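Local coordinates for protein acetate CoA-transferase subunit beta (Escherichia coli DH5[alpha], PDB 5DBN) that forms the beta subunit of a coenzyme A transferase that moves CoA from acetyl-CoA to acetoacetate and other short-chain fatty acids through a covalent enzyme-CoA intermediate, at residues B[8-13]-B[171-176]; B[99-104]-B[112-117]. One frame throughout, in Å; residues are numbered along the deposited sequence.

The two contacts lie about 20 Å apart, centre to centre, and both are only partly buried. They hold different elements. Contact 1 joins helix 3-12 to strand 172-177 of the large mixed sheet. Contact 2 joins L101, just ahead of strand 102-104 of a small three-stranded sheet, to the loop after strand 109-110, farther from the middle of the chain. Both segments of contact 2 fall between those of contact 1 in the sequence. Their chemistry differs: contact 1 mixes an apolar touch with two arginines that share a glutamate, whereas contact 2 is apolar. The two meet where F176 CZ packs 3.9 Å from V103 CG1, so the small sheet lies against strand 172-177 here.

Contact 1: residues B[8-13]-B[171-176]; sequences ARRVAQ and LAVFRF
R10 of helix 3-12 and V173 of strand 172-177 make a side-chain contact between the helix and the face of the large mixed sheet, with R175 touching the far end of R10. No hydrogen bond runs directly between 8-13 and 171-176. The backbones stay apart, with R10 CA and V173 CA 8.9 Å from each other. The valine methyl packs against the R10 side chain. V173 CG2 lies 4.1 Å from R10 CG, its apolar partner, with R10 NE beside it at the same distance, and the two side chains cross at about a right angle. R10 leaves the helix with CG anti to the backbone N, then bends at chi2 (57°), which lets NE as well as CG reach the valine methyl. R175 is extended from CG to NE and brings its NH2 to 3.5 Å from R10 NH2. It comes in at the edge of the R10 guanidinium, and the two planes are 56° apart. The two groups meet around a carboxylate: both NH2 atoms form salt bridges to E14 OE1. R10 NH2 also pairs with E185. M166 touches R10, V173 and R175, and V168 touches R10, so R10 reaches from helix 3-12 to three neighbouring strands, 166-168, 172-177 and 180-186.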
loop_
_atom_site.group_PDB
_atom_site.type_symbol
_atom_site.label_atom_id
_atom_site.label_comp_id
_atom_site.label_asym_id
_atom_site.label_seq_id
_atom_site.Cartn_x
_atom_site.Cartn_y
_atom_site.Cartn_z
ATOM N N ALA B 8 16.010 -17.855 -26.262
ATOM C CA ALA B 8 16.533 -17.039 -25.171
ATOM C C ALA B 8 17.509 -15.995 -25.694
ATOM O O ALA B 8 17.494 -14.841 -25.265
ATOM C CB ALA B 8 17.207 -17.916 -24.132
ATOM N N ARG B 9 18.362 -16.415 -26.620
ATOM C CA ARG B 9 19.343 -15.528 -27.228
ATOM C C ARG B 9 18.659 -14.370 -27.953
ATOM O O ARG B 9 19.054 -13.215 -27.803
ATOM C CB ARG B 9 20.231 -16.314 -28.194
ATOM C CG ARG B 9 21.314 -15.504 -28.886
ATOM C CD ARG B 9 22.212 -16.417 -29.710
ATOM N NE ARG B 9 23.262 -15.690 -30.417
ATOM C CZ ARG B 9 24.221 -16.270 -31.135
ATOM N NH1 ARG B 9 24.268 -17.593 -31.245
ATOM N NH2 ARG B 9 25.138 -15.531 -31.745
ATOM N N ARG B 10 17.631 -14.681 -28.739
ATOM C CA ARG B 10 16.902 -13.647 -29.467
ATOM C C ARG B 10 16.180 -12.678 -28.526
ATOM O O ARG B 10 16.211 -11.466 -28.738
ATOM C CB ARG B 10 15.902 -14.277 -30.442
ATOM C CG ARG B 10 15.039 -13.262 -31.195
ATOM C CD ARG B 10 15.881 -12.248 -31.965
ATOM N NE ARG B 10 15.080 -11.145 -32.491
ATOM C CZ ARG B 10 14.793 -10.034 -31.815
ATOM N NH1 ARG B 10 15.223 -9.868 -30.571
ATOM N NH2 ARG B 10 14.061 -9.087 -32.382
ATOM N N VAL B 11 15.528 -13.210 -27.497
ATOM C CA VAL B 11 14.837 -12.374 -26.521
ATOM C C VAL B 11 15.822 -11.450 -25.808
ATOM O O VAL B 11 15.517 -10.284 -25.547
ATOM C CB VAL B 11 14.075 -13.227 -25.479
ATOM C CG1 VAL B 11 13.525 -12.356 -24.354
ATOM C CG2 VAL B 11 12.942 -13.997 -26.143
ATOM N N ALA B 12 17.001 -11.975 -25.492
ATOM C CA ALA B 12 18.033 -11.193 -24.822
ATOM C C ALA B 12 18.421 -9.966 -25.641
ATOM O O ALA B 12 18.703 -8.903 -25.089
ATOM C CB ALA B 12 19.257 -12.057 -24.555
ATOM N N GLN B 13 18.434 -10.122 -26.961
ATOM C CA GLN B 13 18.770 -9.023 -27.863
ATOM C C GLN B 13 17.665 -7.965 -27.923
ATOM O O GLN B 13 17.887 -6.859 -28.413
ATOM C CB GLN B 13 19.058 -9.562 -29.267
ATOM C CG GLN B 13 20.359 -10.350 -29.363
ATOM C CD GLN B 13 20.569 -10.993 -30.723
ATOM O OE1 GLN B 13 19.662 -11.030 -31.554
ATOM N NE2 GLN B 13 21.773 -11.503 -30.955
ATOM N N LEU B 171 11.476 -20.712 -34.542
ATOM C CA LEU B 171 11.212 -20.649 -35.974
ATOM C C LEU B 171 10.999 -19.216 -36.466
ATOM O O LEU B 171 11.331 -18.892 -37.607
ATOM C CB LEU B 171 9.974 -21.485 -36.314
ATOM C CG LEU B 171 10.116 -23.014 -36.357
ATOM C CD1 LEU B 171 8.790 -23.656 -36.736
ATOM C CD2 LEU B 171 11.231 -23.493 -37.273
ATOM N N ALA B 172 10.459 -18.353 -35.607
ATOM C CA ALA B 172 10.079 -17.008 -36.039
ATOM C C ALA B 172 9.840 -16.027 -34.889
ATOM O O ALA B 172 9.718 -16.423 -33.730
ATOM C CB ALA B 172 8.834 -17.086 -36.903
ATOM N N VAL B 173 9.770 -14.743 -35.236
ATOM C CA VAL B 173 9.390 -13.693 -34.296
ATOM C C VAL B 173 8.134 -12.977 -34.782
ATOM O O VAL B 173 8.099 -12.458 -35.898
ATOM C CB VAL B 173 10.522 -12.656 -34.105
ATOM C CG1 VAL B 173 10.107 -11.579 -33.114
ATOM C CG2 VAL B 173 11.801 -13.336 -33.639
ATOM N N PHE B 174 7.103 -12.973 -33.940
ATOM C CA PHE B 174 5.857 -12.263 -34.220
ATOM C C PHE B 174 5.723 -11.035 -33.326
ATOM O O PHE B 174 6.169 -11.046 -32.178
ATOM C CB PHE B 174 4.644 -13.171 -34.005
ATOM C CG PHE B 174 4.600 -14.372 -34.908
ATOM C CD1 PHE B 174 4.074 -14.276 -36.188
ATOM C CD2 PHE B 174 5.057 -15.603 -34.470
ATOM C CE1 PHE B 174 4.018 -15.381 -37.012
ATOM C CE2 PHE B 174 5.005 -16.710 -35.291
ATOM C CZ PHE B 174 4.487 -16.599 -36.564
ATOM N N ARG B 175 5.106 -9.979 -33.851
ATOM C CA ARG B 175 4.783 -8.801 -33.047
ATOM C C ARG B 175 3.307 -8.433 -33.197
ATOM O O ARG B 175 2.744 -8.517 -34.290
ATOM C CB ARG B 175 5.657 -7.609 -33.442
ATOM C CG ARG B 175 7.133 -7.786 -33.139
ATOM C CD ARG B 175 7.897 -6.498 -33.385
ATOM N NE ARG B 175 9.343 -6.679 -33.267
ATOM C CZ ARG B 175 10.020 -6.658 -32.122
ATOM N NH1 ARG B 175 9.391 -6.479 -30.968
ATOM N NH2 ARG B 175 11.336 -6.830 -32.131
ATOM N N PHE B 176 2.687 -8.031 -32.090
ATOM C CA PHE B 176 1.303 -7.562 -32.102
ATOM C C PHE B 176 1.262 -6.039 -32.054
ATOM O O PHE B 176 1.605 -5.431 -31.039
ATOM C CB PHE B 176 0.513 -8.146 -30.927
ATOM C CG PHE B 176 0.350 -9.639 -30.985
ATOM C CD1 PHE B 176 -0.725 -10.204 -31.650
ATOM C CD2 PHE B 176 1.262 -10.476 -30.368
ATOM C CE1 PHE B 176 -0.884 -11.575 -31.705
ATOM C CE2 PHE B 176 1.110 -11.850 -30.419
ATOM C CZ PHE B 176 0.034 -12.400 -31.088
#

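Contact 2: residues B[99-104]-B[112-117]; sequences GGLQVD and WVVPGK
L101 meets V114 in a small apolar contact, and no hydrogen bond joins 99-104 to 112-117. L101 alone makes the contact on the side of 99-104. Its CD1 lies 3.5 Å from V114 CG2, and its CD2 lies 3.7 Å from the same methyl, so both branches of the leucine end close to one branch of the valine. With CG1 of V114 anti to the backbone N (chi1 -180°), it is CG2 that faces the leucine. L101 CD1 also touches backbone, at 3.6 Å from V113 O and 4.0 Å from W112 N. The leucine methyl therefore rests along the chain of 112-114 as well as on a side chain. The L101 side chain is also about 4 Å from a bound PEG (di(hydroxyethyl)ether), probably from the crystallisation liquor, in line with L101 being partly exposed.

W112 and V113 start their side chains away from 99-104. They pack on each other instead: V113 CG1 sits 3.4 Å above the indole plane, over the ring centre. The indole NE1 is hydrogen-bonded to the L158 backbone O, and the ring also meets an apolar side chain of a neighbouring subunit. The side chain of W112 is about 12 Å from that of E46, the predicted active-site residue.

The next shell fixes the two backbones. L101 and Q102 both face A110 in a classic beta bulge, where strand 102-104 pairs with 109-110. G99 O accepts a hydrogen bond from N111 ND2, just before W112. Past V114 the chain reverses in a type II beta turn, closed by K117 N to V114 O at 3.2 Å, with P115 and G116 at its corners.

The hydrogen bonds nearby belong to the backbone and to side chains around the contact. Neither a hydrogen bond nor a charge joins the two segments, so the link between them rests on van der Waals packing alone.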
loop_
_atom_site.group_PDB
_atom_site.type_symbol
_atom_site.label_atom_id
_atom_site.label_comp_id
_atom_site.label_asym_id
_atom_site.label_seq_id
_atom_site.Cartn_x
_atom_site.Cartn_y
_atom_site.Cartn_z
ATOM N N GLY B 99 6.942 -17.861 -20.320
ATOM C CA GLY B 99 6.687 -19.005 -21.170
ATOM C C GLY B 99 5.253 -18.970 -21.653
ATOM O O GLY B 99 4.490 -18.069 -21.295
ATOM N N GLY B 100 4.877 -19.949 -22.466
ATOM C CA GLY B 100 3.530 -19.997 -22.995
ATOM C C GLY B 100 3.081 -21.386 -23.389
ATOM O O GLY B 100 3.878 -22.212 -23.834
ATOM N N LEU B 101 1.791 -21.643 -23.200
ATOM C CA LEU B 101 1.164 -22.860 -23.691
ATOM C C LEU B 101 0.489 -22.542 -25.013
ATOM O O LEU B 101 0.547 -23.329 -25.955
ATOM C CB LEU B 101 0.141 -23.402 -22.691
ATOM C CG LEU B 101 0.667 -23.773 -21.305
ATOM C CD1 LEU B 101 -0.477 -23.861 -20.310
ATOM C CD2 LEU B 101 1.426 -25.092 -21.371
ATOM N N GLN B 102 -0.138 -21.370 -25.073
ATOM C CA GLN B 102 -0.832 -20.928 -26.276
ATOM C C GLN B 102 -0.867 -19.405 -26.397
ATOM O O GLN B 102 -0.960 -18.687 -25.399
ATOM C CB GLN B 102 -2.261 -21.482 -26.298
ATOM C CG GLN B 102 -2.328 -22.994 -26.434
ATOM C CD GLN B 102 -3.739 -23.523 -26.559
ATOM O OE1 GLN B 102 -4.711 -22.835 -26.248
ATOM N NE2 GLN B 102 -3.856 -24.761 -27.027
ATOM N N VAL B 103 -0.790 -18.933 -27.639
ATOM C CA VAL B 103 -0.964 -17.524 -27.971
ATOM C C VAL B 103 -1.796 -17.466 -29.247
ATOM O O VAL B 103 -1.697 -18.368 -30.079
ATOM C CB VAL B 103 0.390 -16.804 -28.176
ATOM C CG1 VAL B 103 0.179 -15.335 -28.523
ATOM C CG2 VAL B 103 1.259 -16.937 -26.935
ATOM N N ASP B 104 -2.620 -16.432 -29.405
ATOM C CA ASP B 104 -3.438 -16.317 -30.612
ATOM C C ASP B 104 -3.398 -14.937 -31.264
ATOM O O ASP B 104 -2.776 -14.003 -30.752
ATOM C CB ASP B 104 -4.893 -16.705 -30.310
ATOM C CG ASP B 104 -5.531 -15.847 -29.227
ATOM O OD1 ASP B 104 -5.132 -14.677 -29.048
ATOM O OD2 ASP B 104 -6.459 -16.349 -28.557
ATOM N N TRP B 112 -0.859 -20.884 -17.642
ATOM C CA TRP B 112 -0.933 -21.235 -16.225
ATOM C C TRP B 112 -1.722 -22.512 -15.956
ATOM O O TRP B 112 -1.716 -23.015 -14.834
ATOM C CB TRP B 112 -1.539 -20.078 -15.423
ATOM C CG TRP B 112 -3.012 -19.870 -15.616
ATOM C CD1 TRP B 112 -3.617 -19.205 -16.641
ATOM C CD2 TRP B 112 -4.064 -20.312 -14.749
ATOM N NE1 TRP B 112 -4.980 -19.209 -16.470
ATOM C CE2 TRP B 112 -5.280 -19.882 -15.315
ATOM C CE3 TRP B 112 -4.094 -21.031 -13.551
ATOM C CZ2 TRP B 112 -6.514 -20.150 -14.725
ATOM C CZ3 TRP B 112 -5.321 -21.294 -12.967
ATOM C CH2 TRP B 112 -6.513 -20.855 -13.554
ATOM N N VAL B 113 -2.396 -23.047 -16.970
ATOM C CA VAL B 113 -3.142 -24.284 -16.776
ATOM C C VAL B 113 -3.441 -25.003 -18.089
ATOM O O VAL B 113 -3.779 -24.382 -19.099
ATOM C CB VAL B 113 -4.470 -24.017 -16.021
ATOM C CG1 VAL B 113 -5.335 -23.017 -16.778
ATOM C CG2 VAL B 113 -5.229 -25.317 -15.772
ATOM N N VAL B 114 -3.292 -26.325 -18.050
ATOM C CA VAL B 114 -3.646 -27.203 -19.156
ATOM C C VAL B 114 -4.830 -28.065 -18.724
ATOM O O VAL B 114 -4.755 -28.739 -17.695
ATOM C CB VAL B 114 -2.468 -28.109 -19.579
ATOM C CG1 VAL B 114 -2.870 -29.008 -20.742
ATOM C CG2 VAL B 114 -1.258 -27.274 -19.951
ATOM N N PRO B 115 -5.931 -28.044 -19.493
ATOM C CA PRO B 115 -7.058 -28.909 -19.123
ATOM C C PRO B 115 -6.683 -30.388 -19.128
ATOM O O PRO B 115 -6.069 -30.858 -20.086
ATOM C CB PRO B 115 -8.105 -28.610 -20.201
ATOM C CG PRO B 115 -7.741 -27.268 -20.733
ATOM C CD PRO B 115 -6.251 -27.191 -20.651
ATOM N N GLY B 116 -7.037 -31.099 -18.060
ATOM C CA GLY B 116 -6.723 -32.511 -17.930
ATOM C C GLY B 116 -5.555 -32.782 -16.999
ATOM O O GLY B 116 -5.414 -33.890 -16.479
ATOM N N LYS B 117 -4.720 -31.768 -16.791
ATOM C CA LYS B 117 -3.604 -31.857 -15.854
ATOM C C LYS B 117 -3.923 -31.062 -14.592
ATOM O O LYS B 117 -4.815 -30.212 -14.598
ATOM C CB LYS B 117 -2.317 -31.340 -16.497
#